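Local atomic coordinates of uncharacterized protein BT_3980 with actin-like ATPase fold (Bacteroides thetaiotaomicron VPI-5482, PDB entry 3HRG), a protein that is of unknown function but has an actin-like ATPase fold, which suggests, without proving, that it binds a nucleotide. Residues Asn110-Lys113 with Val118-Phe121; Gln181-Asn186 with Leu207-Glu212; Leu216-Thr221 with Thr227-Leu232. All coordinates share one frame; numbering follows the deposited sequence. Where two conformers were deposited one is given.

Interactions 1 and 3 are buried, while interaction 2 is only partly covered and lies toward the surface. Interaction 1 pairs two neighbouring strands of the three-stranded sheet, and it is the only one of the three with hydrogen bonds between its segments. Interactions 2 and 3 involve apolar side chains alone. Both reach the same five-stranded sheet: interaction 2 at its edge strand 181-189, interaction 3 at strand 215-220, further in. Their segments adjoin in sequence, since the loop of interaction 2 leads into that strand. Interactions 1 and 3 lie on opposite sides of the chain's centre, their own centres about 27 Å apart.

Interaction 1 (Asn110-Lys113 with Val118-Phe121); sequences NILK and VIIF
Val118 meets Ile111 across a non-hydrogen-bonded antiparallel pair. Their side chains lie side by side and point the same way, with Val118 CG2 4.1 Å from Ile111 CG1. The other methyl, Val118 CG1, sits 3.5 Å from Asn110 O. The same carbonyl takes a CA-H...O contact from Val118 CA at 3.4 Å. Leu83 touches both Val118 and Ile111 on this face.

Ile119 and Asn110 form the next pair, which is hydrogen-bonded. Ile119 N donates to Asn110 O over 3.0 Å, and Asn110 N donates to Ile119 O over 2.8 Å. Both bonds are nearly straight. These pairs belong to the beta hairpin of strands 105-112 and 117-124, within a three-stranded antiparallel sheet. The strand directions differ by 163°, close to fully antiparallel. Ile119 also turns its CG1 to Leu112 CD1, 3.9 Å away, on the face carrying Asn110. Ile148 of helix 144-154 packs on both Leu112 and Ile119.

Phe121 meets the Asn110 amide obliquely. Its CG stands between the backbone N and the carbonyl carbon (chi1 68°). The ring thus brings CE1 to 3.5 Å from Asn110 OD1 and 3.6 Å from Asn110 ND2. Amide and ring planes are 40° apart. Ile119 O lies in the ring plane at an edge of Phe121.

The buried Asn110 amide is satisfied beyond the hairpin. OD1 bonds to Thr145 OG1 and Ser142 N, and ND2 bonds to Phe140 O, tying the hairpin to strand 139-142 and the start of helix 144-154. A leucine in place of Asn110 would probably leave Thr145 OG1, Ser142 N and Phe140 O without these partners and weaken the tie from the hairpin to that strand and helix.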
# COMPACT_ATOMS: atom_id res chain seq x y z
N ASN A 110 6.41 7.28 7.87
CA ASN A 110 5.11 7.61 8.39
C ASN A 110 4.95 7.02 9.79
O ASN A 110 5.15 5.83 9.98
CB ASN A 110 4.01 6.98 7.59
CG ASN A 110 4.00 7.37 6.13
OD1 ASN A 110 3.72 6.52 5.29
ND2 ASN A 110 4.29 8.64 5.81
N ILE A 111 4.53 7.85 10.74
CA ILE A 111 4.23 7.40 12.07
C ILE A 111 2.72 7.06 12.15
O ILE A 111 1.87 7.90 11.82
CB ILE A 111 4.56 8.47 13.12
CG1 ILE A 111 6.05 8.77 13.09
CG2 ILE A 111 4.14 7.97 14.55
CD1 ILE A 111 6.47 9.98 13.95
N LEU A 112 2.42 5.85 12.57
CA LEU A 112 1.04 5.41 12.77
C LEU A 112 0.84 5.44 14.28
O LEU A 112 1.04 4.44 14.95
CB LEU A 112 0.81 4.03 12.17
CG LEU A 112 0.87 3.84 10.65
CD1 LEU A 112 2.24 4.12 9.98
CD2 LEU A 112 0.38 2.42 10.31
N LYS A 113 0.48 6.62 14.81
CA LYS A 113 0.35 6.81 16.29
C LYS A 113 -0.63 5.84 16.96
O LYS A 113 -0.28 5.19 17.96
CB LYS A 113 -0.04 8.26 16.62
CG LYS A 113 -0.07 8.56 18.12
N VAL A 118 5.88 2.52 13.01
CA VAL A 118 6.40 3.43 12.00
C VAL A 118 6.74 2.65 10.79
O VAL A 118 7.27 1.56 10.90
CB VAL A 118 7.66 4.14 12.50
CG1 VAL A 118 8.30 5.07 11.39
CG2 VAL A 118 7.35 4.89 13.75
N ILE A 119 6.42 3.19 9.61
CA ILE A 119 6.77 2.58 8.35
C ILE A 119 7.81 3.52 7.70
O ILE A 119 7.51 4.70 7.47
CB ILE A 119 5.56 2.47 7.40
CG1 ILE A 119 4.47 1.56 8.01
CG2 ILE A 119 6.01 1.94 5.99
CD1 ILE A 119 4.89 0.10 8.13
N ILE A 120 9.02 2.98 7.49
CA ILE A 120 10.14 3.67 6.84
C ILE A 120 10.10 3.16 5.40
O ILE A 120 10.00 1.96 5.19
CB ILE A 120 11.47 3.36 7.51
CG1 ILE A 120 11.43 3.61 9.02
CG2 ILE A 120 12.55 4.20 6.86
CD1 ILE A 120 12.68 3.04 9.81
N PHE A 121 10.13 4.07 4.42
CA PHE A 121 9.95 3.68 3.02
C PHE A 121 10.79 4.51 2.04
O PHE A 121 11.11 5.66 2.28
CB PHE A 121 8.44 3.73 2.64
CG PHE A 121 7.84 5.12 2.61
CD1 PHE A 121 7.38 5.73 3.77
CD2 PHE A 121 7.72 5.82 1.41
CE1 PHE A 121 6.82 7.02 3.74
CE2 PHE A 121 7.16 7.10 1.38
CZ PHE A 121 6.70 7.69 2.55

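Interaction 2 (Gln181-Asn186 with Leu207-Glu212); sequences QLLLAN and LEFNQE
The Phe209 ring meets Leu183 at its edge. Leu183 CD1 lies near the ring plane, 4.0 Å from Phe209 CE1, and the two side chains run at a slant to each other. Leu207 O also lies in the ring plane at an edge. Trp204 of helix 193-206 makes an edge-to-face pair with the same ring.

Beside this, Leu207 meets Leu184. Its CD1 methyl is 4.0 Å from Leu184 CB and 4.1 Å from Leu184 CD1. Leu207 CG stands anti to the carbonyl carbon (chi1 -67°), and the extended branch beyond it carries CD1 across to the strand.

Consecutive residues Leu183 and Leu184 can both point toward the loop because they form a classic beta bulge, both facing Cys176 on strand 171-178. The loop has its own local order. Glu208, with positive phi, ends helix 193-206 in a Schellman motif and turns the chain between Leu207 and Phe209. Further on, Asn210 OD1 accepts from Glu212 N over 2.9 Å in an Asx turn.

The contact joins an edge strand of the five-stranded sheet to the loop that follows the helix packed beside it. Leu207 and Phe209 both touch Cys176, the bulge partner, so they reach the second strand of the sheet as well. Val203 and Gln206 of helix 193-206 pack on Leu184. Lys161 and Asp214, in the loops just before strands 162-167 and 215-220, also touch Phe209.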
# COMPACT_ATOMS: atom_id res chain seq x y z
N GLN A 181 -3.41 -5.56 17.01
CA GLN A 181 -1.97 -5.29 17.17
C GLN A 181 -1.22 -5.85 15.99
O GLN A 181 -1.37 -7.01 15.67
CB GLN A 181 -1.39 -5.93 18.44
CG GLN A 181 0.16 -5.86 18.57
CD GLN A 181 0.74 -4.45 18.58
OE1 GLN A 181 1.66 -4.13 17.81
NE2 GLN A 181 0.19 -3.58 19.44
N LEU A 182 -0.41 -5.01 15.35
CA LEU A 182 0.35 -5.43 14.20
C LEU A 182 1.49 -6.31 14.68
O LEU A 182 2.27 -5.89 15.51
CB LEU A 182 0.93 -4.22 13.46
CG LEU A 182 1.76 -4.54 12.21
CD1 LEU A 182 0.90 -5.21 11.14
CD2 LEU A 182 2.40 -3.26 11.64
N LEU A 183 1.57 -7.52 14.17
CA LEU A 183 2.62 -8.50 14.52
C LEU A 183 3.77 -8.51 13.50
O LEU A 183 4.92 -8.78 13.87
CB LEU A 183 2.02 -9.90 14.55
CG LEU A 183 0.84 -10.20 15.50
CD1 LEU A 183 0.23 -11.57 15.16
CD2 LEU A 183 1.23 -10.10 16.96
N LEU A 184 3.46 -8.20 12.24
CA LEU A 184 4.43 -8.23 11.16
C LEU A 184 3.91 -7.50 9.94
O LEU A 184 2.70 -7.59 9.63
CB LEU A 184 4.70 -9.70 10.77
CG LEU A 184 5.64 -10.08 9.62
CD1 LEU A 184 6.34 -11.43 9.97
CD2 LEU A 184 4.92 -10.12 8.29
N ALA A 185 4.82 -6.79 9.26
CA ALA A 185 4.53 -6.14 7.97
C ALA A 185 5.76 -6.30 7.09
O ALA A 185 6.82 -5.75 7.40
CB ALA A 185 4.22 -4.70 8.16
N ASN A 186 5.66 -7.09 6.03
CA ASN A 186 6.80 -7.22 5.10
C ASN A 186 6.30 -7.56 3.70
O ASN A 186 5.15 -7.94 3.50
CB ASN A 186 7.83 -8.26 5.57
CG ASN A 186 9.17 -8.11 4.85
OD1 ASN A 186 9.56 -7.01 4.52
ND2 ASN A 186 9.85 -9.21 4.59
N LEU A 207 5.11 -17.09 12.49
CA LEU A 207 4.28 -16.46 13.54
C LEU A 207 3.45 -17.44 14.36
O LEU A 207 2.67 -17.02 15.23
CB LEU A 207 3.40 -15.43 12.87
CG LEU A 207 4.12 -14.21 12.27
CD1 LEU A 207 3.11 -13.22 11.65
CD2 LEU A 207 4.92 -13.56 13.34
N GLU A 208 3.64 -18.73 14.08
CA GLU A 208 2.98 -19.85 14.71
C GLU A 208 1.46 -19.71 14.64
O GLU A 208 0.76 -19.94 15.63
CB GLU A 208 3.48 -20.05 16.16
CG GLU A 208 5.02 -20.11 16.25
CD GLU A 208 5.56 -20.33 17.65
OE1 GLU A 208 4.95 -21.05 18.47
OE2 GLU A 208 6.65 -19.80 17.92
N PHE A 209 0.96 -19.30 13.47
CA PHE A 209 -0.47 -19.20 13.25
C PHE A 209 -1.08 -20.61 13.31
O PHE A 209 -0.43 -21.61 12.95
CB PHE A 209 -0.80 -18.51 11.93
CG PHE A 209 -0.97 -17.01 12.02
CD1 PHE A 209 -0.18 -16.23 12.84
CD2 PHE A 209 -1.84 -16.38 11.14
CE1 PHE A 209 -0.34 -14.82 12.87
CE2 PHE A 209 -2.02 -15.00 11.15
CZ PHE A 209 -1.24 -14.21 11.99
N ASN A 210 -2.31 -20.68 13.81
CA ASN A 210 -3.04 -21.93 13.97
C ASN A 210 -3.74 -22.25 12.65
O ASN A 210 -4.58 -21.47 12.17
CB ASN A 210 -4.03 -21.78 15.12
CG ASN A 210 -4.73 -23.05 15.45
OD1 ASN A 210 -5.51 -23.56 14.67
ND2 ASN A 210 -4.47 -23.56 16.65
N GLN A 211 -3.40 -23.39 12.06
CA GLN A 211 -3.98 -23.79 10.77
C GLN A 211 -5.51 -23.92 10.74
O GLN A 211 -6.10 -23.70 9.69
CB GLN A 211 -3.34 -25.08 10.25
CG GLN A 211 -1.86 -24.94 9.92
CD GLN A 211 -1.30 -26.24 9.40
OE1 GLN A 211 -0.54 -26.93 10.09
NE2 GLN A 211 -1.75 -26.63 8.22
N GLU A 212 -6.13 -24.22 11.88
CA GLU A 212 -7.60 -24.32 12.02
C GLU A 212 -8.35 -23.04 12.38
O GLU A 212 -9.40 -22.77 11.82
CB GLU A 212 -7.95 -25.40 13.11
CG GLU A 212 -9.42 -25.37 13.72
CD GLU A 212 -10.55 -25.65 12.70
OE1 GLU A 212 -10.45 -26.56 11.84
OE2 GLU A 212 -11.58 -24.95 12.77

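Interaction 3 (Leu216-Thr221 with Thr227-Leu232); sequences LHLTGT and TLMNEL
Leu232 CD1 is the methyl at which two leucines of strand 216-220 converge. Leu216 CD2 lies 3.8 Å from Leu232 CD1, the two side chains crossing at about a right angle. Leu218 CD1 comes to 4.0 Å from Leu232 CD1, and this pair meets tip to tip. Leu218 CD1 also touches Met229, a selenomethionine in this crystal, with 3.8 Å to Met229 SE. Leu218 and Met229 run alongside each other in opposite senses. The CA-CB bond of Met229 does not point at the strand, but the bend at chi2 (-68°) brings SE round to Leu218.

The segments form the strand and helix of a beta-alpha-beta unit, strand 215-220, helix 225-235 and strand 239-241. The short axes run almost antiparallel, at 171°, with 12.2 Å between them, so side chains alone bridge the gap. The strand order 3-2-1-4-5 of this sheet is that of the ribonuclease H-like fold found in actin-like ATPases.

Leu216 and Leu218, two residues apart, lie on the helix-facing side of the strand. Val239 of the adjoining strand touches Leu216, Leu218 and Met229. On the other flank, Met163 and Ala165 of strand 162-167 touch Leu216 and Leu218 respectively. Further out, Leu200 of helix 193-206 packs on Leu232.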
# COMPACT_ATOMS: atom_id res chain seq x y z
N LEU A 216 -6.59 -16.25 6.72
CA LEU A 216 -5.86 -15.61 5.64
C LEU A 216 -6.90 -14.89 4.77
O LEU A 216 -7.88 -15.53 4.31
CB LEU A 216 -5.08 -16.62 4.78
CG LEU A 216 -4.49 -16.07 3.49
CD1 LEU A 216 -3.55 -14.86 3.79
CD2 LEU A 216 -3.78 -17.19 2.69
N HIS A 217 -6.68 -13.60 4.57
CA HIS A 217 -7.53 -12.73 3.74
C HIS A 217 -6.68 -12.19 2.58
O HIS A 217 -5.63 -11.58 2.78
CB HIS A 217 -8.13 -11.62 4.59
CG HIS A 217 -9.05 -12.11 5.66
ND1 HIS A 217 -10.41 -11.99 5.57
CD2 HIS A 217 -8.80 -12.71 6.86
CE1 HIS A 217 -10.97 -12.51 6.66
NE2 HIS A 217 -10.02 -12.96 7.45
N LEU A 218 -7.12 -12.44 1.36
CA LEU A 218 -6.38 -12.06 0.16
C LEU A 218 -7.07 -10.96 -0.63
O LEU A 218 -8.30 -10.92 -0.73
CB LEU A 218 -6.25 -13.29 -0.76
CG LEU A 218 -5.48 -14.48 -0.23
CD1 LEU A 218 -5.72 -15.71 -1.10
CD2 LEU A 218 -4.01 -14.14 -0.16
N THR A 219 -6.27 -10.05 -1.18
CA THR A 219 -6.78 -9.00 -2.02
C THR A 219 -5.74 -8.65 -3.08
O THR A 219 -4.56 -9.01 -2.94
CB THR A 219 -7.22 -7.76 -1.21
OG1 THR A 219 -7.92 -6.87 -2.10
CG2 THR A 219 -6.06 -7.06 -0.58
N GLY A 220 -6.16 -7.97 -4.16
CA GLY A 220 -5.24 -7.54 -5.22
C GLY A 220 -5.26 -8.28 -6.56
O GLY A 220 -6.31 -8.70 -7.05
N THR A 221 -4.08 -8.42 -7.15
CA THR A 221 -3.94 -9.04 -8.47
C THR A 221 -3.86 -10.57 -8.35
O THR A 221 -2.79 -11.16 -8.38
CB THR A 221 -2.68 -8.48 -9.15
OG1 THR A 221 -1.54 -8.87 -8.41
CG2 THR A 221 -2.72 -6.94 -9.22
N THR A 227 -5.50 -22.26 -8.78
CA THR A 227 -4.31 -22.96 -8.30
C THR A 227 -3.85 -22.43 -6.96
O THR A 227 -3.54 -23.21 -6.04
CB THR A 227 -3.18 -22.86 -9.34
OG1 THR A 227 -3.64 -23.48 -10.55
CG2 THR A 227 -1.90 -23.58 -8.87
N LEU A 228 -3.80 -21.11 -6.84
CA LEU A 228 -3.44 -20.47 -5.61
C LEU A 228 -4.32 -20.95 -4.43
O LEU A 228 -3.79 -21.39 -3.39
CB LEU A 228 -3.54 -18.95 -5.76
CG LEU A 228 -3.21 -18.06 -4.56
CD1 LEU A 228 -1.75 -18.25 -4.11
CD2 LEU A 228 -3.52 -16.59 -4.94
N MSE A 229 -5.64 -20.88 -4.61
CA MSE A 229 -6.59 -21.24 -3.54
C MSE A 229 -6.54 -22.74 -3.23
O MSE A 229 -6.58 -23.15 -2.06
CB MSE A 229 -8.02 -20.82 -3.90
CG MSE A 229 -8.19 -19.36 -4.11
SE MSE A 229 -7.97 -18.41 -2.46
CE MSE A 229 -9.75 -18.80 -1.76
N ASN A 230 -6.44 -23.58 -4.26
CA ASN A 230 -6.38 -25.03 -4.01
C ASN A 230 -5.20 -25.42 -3.14
O ASN A 230 -5.35 -26.24 -2.25
CB ASN A 230 -6.37 -25.83 -5.29
CG ASN A 230 -7.72 -25.88 -5.96
OD1 ASN A 230 -8.73 -25.49 -5.36
ND2 ASN A 230 -7.76 -26.37 -7.20
N GLU A 231 -4.04 -24.83 -3.41
CA GLU A 231 -2.83 -25.11 -2.63
C GLU A 231 -2.89 -24.51 -1.25
O GLU A 231 -2.54 -25.19 -0.28
CB GLU A 231 -1.56 -24.61 -3.32
CG GLU A 231 -0.91 -25.66 -4.16
CD GLU A 231 -0.39 -26.83 -3.28
OE1 GLU A 231 0.28 -26.61 -2.23
OE2 GLU A 231 -0.69 -27.96 -3.64
N LEU A 232 -3.26 -23.25 -1.13
CA LEU A 232 -3.36 -22.66 0.21
C LEU A 232 -4.36 -23.40 1.12
O LEU A 232 -4.08 -23.57 2.32
CB LEU A 232 -3.73 -21.18 0.13
CG LEU A 232 -2.68 -20.20 -0.40
CD1 LEU A 232 -3.38 -18.89 -0.74
CD2 LEU A 232 -1.48 -19.99 0.55